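Local coordinates for protein phosphatidylserine synthase (Haemophilus influenzae, PDB 3HSI) that belongs to the phospholipase D superfamily of two-domain alpha/beta proteins and is probably an enzyme of phospholipid metabolism, at residues G33-I42 with L164-Y175. Sequence-based numbering, arbitrary orientation.
Sequences GSSAEFKTQI and LHQFEKYRYDRY
Lys39 NZ donates to Gln166 OE1 at 2.8 Å, approaching from above the amide's carbonyl plane rather than along a lone pair. Glu68, from helix 64-79, ties the pair together: its OE1 makes a salt bridge with Lys39 NZ and accepts from Gln166 NE2. Lys39 gets there fully extended, its CG anti to the backbone N (chi1 -177°), and its methylenes cross Leu164 at about a right angle, with Lys39 CD 3.5 Å from Leu164 O. The preceding residue, Phe38, lays its ring on that of Tyr175 in an offset stack, centroids 4.6 Å apart and planes 26° from parallel. Phe38 CB sits over the same Tyr175 face, 3.8 Å from the ring centroid. The other face of the Phe38 ring carries Ile42 CD1, and Leu164 CD1 comes in obliquely at 3.8 Å from Phe38 CE2. Tyr175 OH lies 3.4 Å from Ser35 CB and accepts from Asp173 N, which pins the ring's far end. At the helix start, a water accepts from Ala36 N and also hydrogen-bonds His165 ND1, bridging the first turn to the loop. Ser34 OG caps Glu37 N at 3.1 Å. The whole is an N-capped helix, 35-48, packed by its first turns on strand 171-179 and the loop leading into it, a helix covering a sheet in the alpha/beta fold of phospholipase D relatives.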
ATOM      1  N   GLY C  33      23.788 -21.779  17.623  1.00 26.35           N
ATOM      2  CA  GLY C  33      24.340 -20.660  18.398  1.00 26.07           C
ATOM      3  C   GLY C  33      24.739 -19.420  17.604  1.00 25.97           C
ATOM      4  O   GLY C  33      24.751 -18.318  18.146  1.00 26.50           O
ATOM      5  N   SER C  34      25.066 -19.588  16.326  1.00 24.98           N
ATOM      6  CA  SER C  34      25.761 -18.542  15.592  1.00 24.57           C
ATOM      7  C   SER C  34      25.576 -18.765  14.113  1.00 24.07           C
ATOM      8  O   SER C  34      25.170 -19.852  13.700  1.00 25.52           O
ATOM      9  CB  SER C  34      27.245 -18.649  15.890  1.00 23.62           C
ATOM     10  OG  SER C  34      27.712 -19.855  15.308  1.00 24.05           O
ATOM     11  N   SER C  35      25.921 -17.766  13.316  1.00 23.28           N
ATOM     12  CA  SER C  35      25.820 -17.866  11.867  1.00 22.99           C
ATOM     13  C   SER C  35      26.829 -18.846  11.261  1.00 22.68           C
ATOM     14  O   SER C  35      26.571 -19.435  10.227  1.00 22.77           O
ATOM     15  CB  SER C  35      25.973 -16.498  11.225  1.00 23.75           C
ATOM     16  OG  SER C  35      27.098 -15.852  11.750  1.00 24.56           O
ATOM     17  N   ALA C  36      27.952 -19.039  11.927  1.00 22.09           N
ATOM     18  CA  ALA C  36      28.928 -20.015  11.493  1.00 22.60           C
ATOM     19  C   ALA C  36      28.374 -21.423  11.641  1.00 22.40           C
ATOM     20  O   ALA C  36      28.517 -22.211  10.723  1.00 22.70           O
ATOM     21  CB  ALA C  36      30.276 -19.852  12.262  1.00 21.96           C
ATOM     22  N   GLU C  37      27.738 -21.726  12.778  1.00 22.91           N
ATOM     23  CA  GLU C  37      26.998 -22.992  12.966  1.00 23.41           C
ATOM     24  C   GLU C  37      25.912 -23.203  11.900  1.00 22.35           C
ATOM     25  O   GLU C  37      25.736 -24.302  11.367  1.00 21.82           O
ATOM     26  CB  GLU C  37      26.338 -23.054  14.357  1.00 23.96           C
ATOM     27  CG  GLU C  37      27.290 -23.351  15.477  1.00 30.38           C
ATOM     28  CD  GLU C  37      26.624 -23.552  16.848  1.00 36.60           C
ATOM     29  OE1 GLU C  37      25.382 -23.782  16.958  1.00 35.24           O
ATOM     30  OE2 GLU C  37      27.393 -23.487  17.834  1.00 41.17           O
ATOM     31  N   PHE C  38      25.184 -22.139  11.605  1.00 21.24           N
ATOM     32  CA  PHE C  38      24.143 -22.166  10.597  1.00 21.73           C
ATOM     33  C   PHE C  38      24.697 -22.575   9.222  1.00 21.81           C
ATOM     34  O   PHE C  38      24.162 -23.473   8.571  1.00 21.58           O
ATOM     35  CB  PHE C  38      23.489 -20.759  10.547  1.00 22.48           C
ATOM     36  CG  PHE C  38      22.414 -20.599   9.490  1.00 23.75           C
ATOM     37  CD1 PHE C  38      21.325 -21.495   9.420  1.00 25.33           C
ATOM     38  CD2 PHE C  38      22.459 -19.530   8.616  1.00 23.01           C
ATOM     39  CE1 PHE C  38      20.299 -21.322   8.438  1.00 26.73           C
ATOM     40  CE2 PHE C  38      21.471 -19.349   7.632  1.00 24.26           C
ATOM     41  CZ  PHE C  38      20.380 -20.234   7.541  1.00 23.43           C
ATOM     42  N   LYS C  39      25.762 -21.902   8.780  1.00 21.93           N
ATOM     43  CA  LYS C  39      26.477 -22.306   7.590  1.00 21.87           C
ATOM     44  C   LYS C  39      26.894 -23.784   7.650  1.00 22.07           C
ATOM     45  O   LYS C  39      26.710 -24.534   6.707  1.00 22.16           O
ATOM     46  CB  LYS C  39      27.718 -21.451   7.386  1.00 21.73           C
ATOM     47  CG  LYS C  39      28.437 -21.832   6.092  1.00 21.87           C
ATOM     48  CD  LYS C  39      29.664 -21.010   5.824  1.00 24.59           C
ATOM     49  CE  LYS C  39      30.368 -21.532   4.616  1.00 24.63           C
ATOM     50  NZ  LYS C  39      31.686 -20.849   4.442  1.00 25.80           N
ATOM     51  N   THR C  40      27.463 -24.206   8.763  1.00 22.60           N
ATOM     52  CA  THR C  40      27.885 -25.599   8.871  1.00 23.27           C
ATOM     53  C   THR C  40      26.709 -26.580   8.746  1.00 23.37           C
ATOM     54  O   THR C  40      26.810 -27.578   8.040  1.00 23.75           O
ATOM     55  CB  THR C  40      28.621 -25.780  10.173  1.00 23.48           C
ATOM     56  OG1 THR C  40      29.610 -24.744  10.240  1.00 25.54           O
ATOM     57  CG2 THR C  40      29.315 -27.162  10.230  1.00 22.17           C
ATOM     58  N   GLN C  41      25.600 -26.279   9.424  1.00 23.13           N
ATOM     59  CA  GLN C  41      24.396 -27.098   9.327  1.00 24.03           C
ATOM     60  C   GLN C  41      23.822 -27.187   7.908  1.00 22.87           C
ATOM     61  O   GLN C  41      23.571 -28.282   7.427  1.00 22.99           O
ATOM     62  CB  GLN C  41      23.312 -26.666  10.337  1.00 23.63           C
ATOM     63  CG  GLN C  41      23.497 -27.249  11.730  1.00 27.56           C
ATOM     64  CD  GLN C  41      23.889 -28.719  11.727  1.00 30.83           C
ATOM     65  OE1 GLN C  41      23.210 -29.555  11.150  1.00 32.81           O
ATOM     66  NE2 GLN C  41      25.007 -29.029  12.354  1.00 33.11           N
ATOM     67  N   ILE C  42      23.665 -26.054   7.233  1.00 23.20           N
ATOM     68  CA  ILE C  42      23.241 -26.047   5.821  1.00 23.27           C
ATOM     69  C   ILE C  42      24.083 -27.044   5.016  1.00 23.77           C
ATOM     70  O   ILE C  42      23.548 -27.947   4.405  1.00 23.56           O
ATOM     71  CB  ILE C  42      23.321 -24.643   5.172  1.00 23.61           C
ATOM     72  CG1 ILE C  42      22.315 -23.701   5.817  1.00 21.54           C
ATOM     73  CG2 ILE C  42      23.050 -24.717   3.646  1.00 21.91           C
ATOM     74  CD1 ILE C  42      22.656 -22.253   5.552  1.00 21.48           C
ATOM     75  N   LEU C 164      26.007 -16.003   6.590  1.00 20.91           N
ATOM     76  CA  LEU C 164      26.735 -17.252   6.820  1.00 21.03           C
ATOM     77  C   LEU C 164      28.146 -17.053   7.410  1.00 21.24           C
ATOM     78  O   LEU C 164      28.927 -18.022   7.542  1.00 21.29           O
ATOM     79  CB  LEU C 164      26.801 -18.040   5.508  1.00 21.93           C
ATOM     80  CG  LEU C 164      25.581 -18.919   5.178  1.00 22.79           C
ATOM     81  CD1 LEU C 164      24.286 -18.181   5.339  1.00 25.78           C
ATOM     82  CD2 LEU C 164      25.673 -19.435   3.774  1.00 25.67           C
ATOM     83  N   HIS C 165      28.453 -15.799   7.780  1.00 20.82           N
ATOM     84  CA  HIS C 165      29.759 -15.437   8.316  1.00 20.24           C
ATOM     85  C   HIS C 165      30.883 -15.941   7.410  1.00 20.08           C
ATOM     86  O   HIS C 165      31.808 -16.607   7.861  1.00 19.10           O
ATOM     87  CB  HIS C 165      29.926 -16.013   9.723  1.00 20.20           C
ATOM     88  CG  HIS C 165      30.922 -15.280  10.549  1.00 19.31           C
ATOM     89  ND1 HIS C 165      30.982 -15.400  11.916  1.00 19.47           N
ATOM     90  CD2 HIS C 165      31.889 -14.394  10.203  1.00 20.21           C
ATOM     91  CE1 HIS C 165      31.955 -14.631  12.376  1.00 18.65           C
ATOM     92  NE2 HIS C 165      32.515 -14.003  11.356  1.00 16.85           N
ATOM     93  N   GLN C 166      30.806 -15.606   6.127  1.00 20.66           N
ATOM     94  CA  GLN C 166      31.835 -16.035   5.182  1.00 20.50           C
ATOM     95  C   GLN C 166      33.239 -15.507   5.512  1.00 20.36           C
ATOM     96  O   GLN C 166      34.225 -16.246   5.385  1.00 19.67           O
ATOM     97  CB  GLN C 166      31.437 -15.671   3.745  1.00 21.09           C
ATOM     98  CG  GLN C 166      32.292 -16.363   2.660  1.00 21.97           C
ATOM     99  CD  GLN C 166      31.996 -17.848   2.565  1.00 26.84           C
ATOM    100  OE1 GLN C 166      31.111 -18.362   3.254  1.00 27.38           O
ATOM    101  NE2 GLN C 166      32.721 -18.544   1.707  1.00 25.82           N
ATOM    102  N   PHE C 167      33.344 -14.229   5.879  1.00 19.76           N
ATOM    103  CA  PHE C 167      34.652 -13.669   6.243  1.00 20.51           C
ATOM    104  C   PHE C 167      34.608 -13.180   7.684  1.00 20.50           C
ATOM    105  O   PHE C 167      34.223 -13.945   8.560  1.00 21.13           O
ATOM    106  CB  PHE C 167      35.152 -12.626   5.219  1.00 20.28           C
ATOM    107  CG  PHE C 167      35.178 -13.162   3.795  1.00 21.17           C
ATOM    108  CD1 PHE C 167      34.142 -12.870   2.896  1.00 21.35           C
ATOM    109  CD2 PHE C 167      36.198 -14.027   3.379  1.00 20.99           C
ATOM    110  CE1 PHE C 167      34.143 -13.394   1.582  1.00 21.56           C
ATOM    111  CE2 PHE C 167      36.223 -14.567   2.060  1.00 18.76           C
ATOM    112  CZ  PHE C 167      35.197 -14.247   1.160  1.00 20.21           C
ATOM    113  N   GLU C 168      34.950 -11.929   7.929  1.00 20.16           N
ATOM    114  CA  GLU C 168      34.976 -11.405   9.279  1.00 20.75           C
ATOM    115  C   GLU C 168      33.608 -10.917   9.745  1.00 21.02           C
ATOM    116  O   GLU C 168      33.236 -11.120  10.884  1.00 22.62           O
ATOM    117  CB  GLU C 168      36.037 -10.307   9.404  1.00 20.49           C
ATOM    118  N   LYS C 169      32.819 -10.348   8.852  1.00 20.92           N
ATOM    119  CA  LYS C 169      31.543  -9.781   9.244  1.00 19.92           C
ATOM    120  C   LYS C 169      30.434 -10.799   9.242  1.00 20.02           C
ATOM    121  O   LYS C 169      30.422 -11.722   8.426  1.00 20.05           O
ATOM    122  CB  LYS C 169      31.179  -8.596   8.341  1.00 19.63           C
ATOM    123  N   TYR C 170      29.478 -10.616  10.157  1.00 19.33           N
ATOM    124  CA  TYR C 170      28.262 -11.390  10.144  1.00 18.80           C
ATOM    125  C   TYR C 170      27.046 -10.507  10.435  1.00 18.90           C
ATOM    126  O   TYR C 170      27.151  -9.347  10.908  1.00 17.88           O
ATOM    127  CB  TYR C 170      28.326 -12.608  11.105  1.00 18.72           C
ATOM    128  CG  TYR C 170      28.374 -12.195  12.543  1.00 19.20           C
ATOM    129  CD1 TYR C 170      27.194 -12.121  13.299  1.00 17.22           C
ATOM    130  CD2 TYR C 170      29.602 -11.837  13.159  1.00 18.60           C
ATOM    131  CE1 TYR C 170      27.216 -11.704  14.631  1.00 17.07           C
ATOM    132  CE2 TYR C 170      29.636 -11.438  14.498  1.00 17.46           C
ATOM    133  CZ  TYR C 170      28.424 -11.370  15.228  1.00 18.98           C
ATOM    134  OH  TYR C 170      28.407 -10.960  16.546  1.00 16.32           O
ATOM    135  N   ARG C 171      25.901 -11.082  10.093  1.00 18.73           N
ATOM    136  CA  ARG C 171      24.583 -10.529  10.312  1.00 19.70           C
ATOM    137  C   ARG C 171      23.860 -11.591  11.151  1.00 19.53           C
ATOM    138  O   ARG C 171      23.669 -12.733  10.691  1.00 19.20           O
ATOM    139  CB  ARG C 171      23.892 -10.323   8.961  1.00 19.57           C
ATOM    140  CG  ARG C 171      22.550  -9.621   9.017  1.00 21.70           C
ATOM    141  CD  ARG C 171      22.250  -9.023   7.688  1.00 25.74           C
ATOM    142  NE  ARG C 171      20.913  -8.452   7.621  1.00 31.96           N
ATOM    143  CZ  ARG C 171      20.570  -7.310   8.217  1.00 34.97           C
ATOM    144  NH1 ARG C 171      21.469  -6.638   8.937  1.00 36.60           N
ATOM    145  NH2 ARG C 171      19.340  -6.820   8.080  1.00 35.49           N
ATOM    146  N   TYR C 172      23.507 -11.215  12.381  1.00 20.61           N
ATOM    147  CA  TYR C 172      23.023 -12.136  13.426  1.00 21.46           C
ATOM    148  C   TYR C 172      21.562 -12.480  13.210  1.00 22.49           C
ATOM    149  O   TYR C 172      20.721 -11.590  12.996  1.00 22.64           O
ATOM    150  CB  TYR C 172      23.225 -11.498  14.801  1.00 21.60           C
ATOM    151  CG  TYR C 172      23.222 -12.410  16.026  1.00 22.71           C
ATOM    152  CD1 TYR C 172      23.670 -13.739  15.963  1.00 22.45           C
ATOM    153  CD2 TYR C 172      22.819 -11.906  17.276  1.00 22.13           C
ATOM    154  CE1 TYR C 172      23.694 -14.557  17.108  1.00 22.50           C
ATOM    155  CE2 TYR C 172      22.838 -12.697  18.421  1.00 23.52           C
ATOM    156  CZ  TYR C 172      23.282 -14.022  18.332  1.00 23.88           C
ATOM    157  OH  TYR C 172      23.311 -14.786  19.466  1.00 21.77           O
ATOM    158  N   ASP C 173      21.260 -13.774  13.205  1.00 22.63           N
ATOM    159  CA  ASP C 173      19.875 -14.203  13.156  1.00 23.87           C
ATOM    160  C   ASP C 173      19.688 -15.338  14.179  1.00 24.71           C
ATOM    161  O   ASP C 173      20.613 -15.643  14.988  1.00 23.58           O
ATOM    162  CB  ASP C 173      19.502 -14.633  11.704  1.00 24.61           C
ATOM    163  CG  ASP C 173      18.044 -14.312  11.335  1.00 27.18           C
ATOM    164  OD1 ASP C 173      17.145 -14.899  11.950  1.00 31.36           O
ATOM    165  OD2 ASP C 173      17.781 -13.487  10.431  1.00 28.62           O
ATOM    166  N   ARG C 174      18.503 -15.957  14.156  1.00 24.37           N
ATOM    167  CA  ARG C 174      18.249 -17.149  14.954  1.00 24.72           C
ATOM    168  C   ARG C 174      18.065 -18.342  14.057  1.00 24.30           C
ATOM    169  O   ARG C 174      17.641 -18.191  12.931  1.00 23.64           O
ATOM    170  CB  ARG C 174      16.994 -16.975  15.788  1.00 25.46           C
ATOM    171  CG  ARG C 174      17.181 -16.083  16.962  1.00 27.76           C
ATOM    172  CD  ARG C 174      15.850 -15.850  17.622  1.00 29.61           C
ATOM    173  NE  ARG C 174      15.382 -17.014  18.366  1.00 28.76           N
ATOM    174  CZ  ARG C 174      14.100 -17.285  18.601  1.00 29.12           C
ATOM    175  NH1 ARG C 174      13.145 -16.496  18.129  1.00 31.10           N
ATOM    176  NH2 ARG C 174      13.771 -18.332  19.338  1.00 30.61           N
ATOM    177  N   TYR C 175      18.403 -19.538  14.549  1.00 23.67           N
ATOM    178  CA  TYR C 175      18.400 -20.723  13.691  1.00 23.10           C
ATOM    179  C   TYR C 175      17.894 -21.901  14.488  1.00 23.27           C
ATOM    180  O   TYR C 175      18.443 -22.215  15.549  1.00 22.15           O
ATOM    181  CB  TYR C 175      19.831 -21.031  13.164  1.00 23.68           C
ATOM    182  CG  TYR C 175      20.657 -19.777  12.954  1.00 21.62           C
ATOM    183  CD1 TYR C 175      20.644 -19.100  11.738  1.00 20.97           C
ATOM    184  CD2 TYR C 175      21.396 -19.233  13.998  1.00 22.30           C
ATOM    185  CE1 TYR C 175      21.395 -17.950  11.551  1.00 21.19           C
ATOM    186  CE2 TYR C 175      22.136 -18.065  13.829  1.00 20.00           C
ATOM    187  CZ  TYR C 175      22.125 -17.424  12.617  1.00 20.83           C
ATOM    188  OH  TYR C 175      22.845 -16.259  12.487  1.00 19.87           O
TER
HETATM  189  O   HOH W   1      29.264 -16.888  13.703  1.00 27.28           O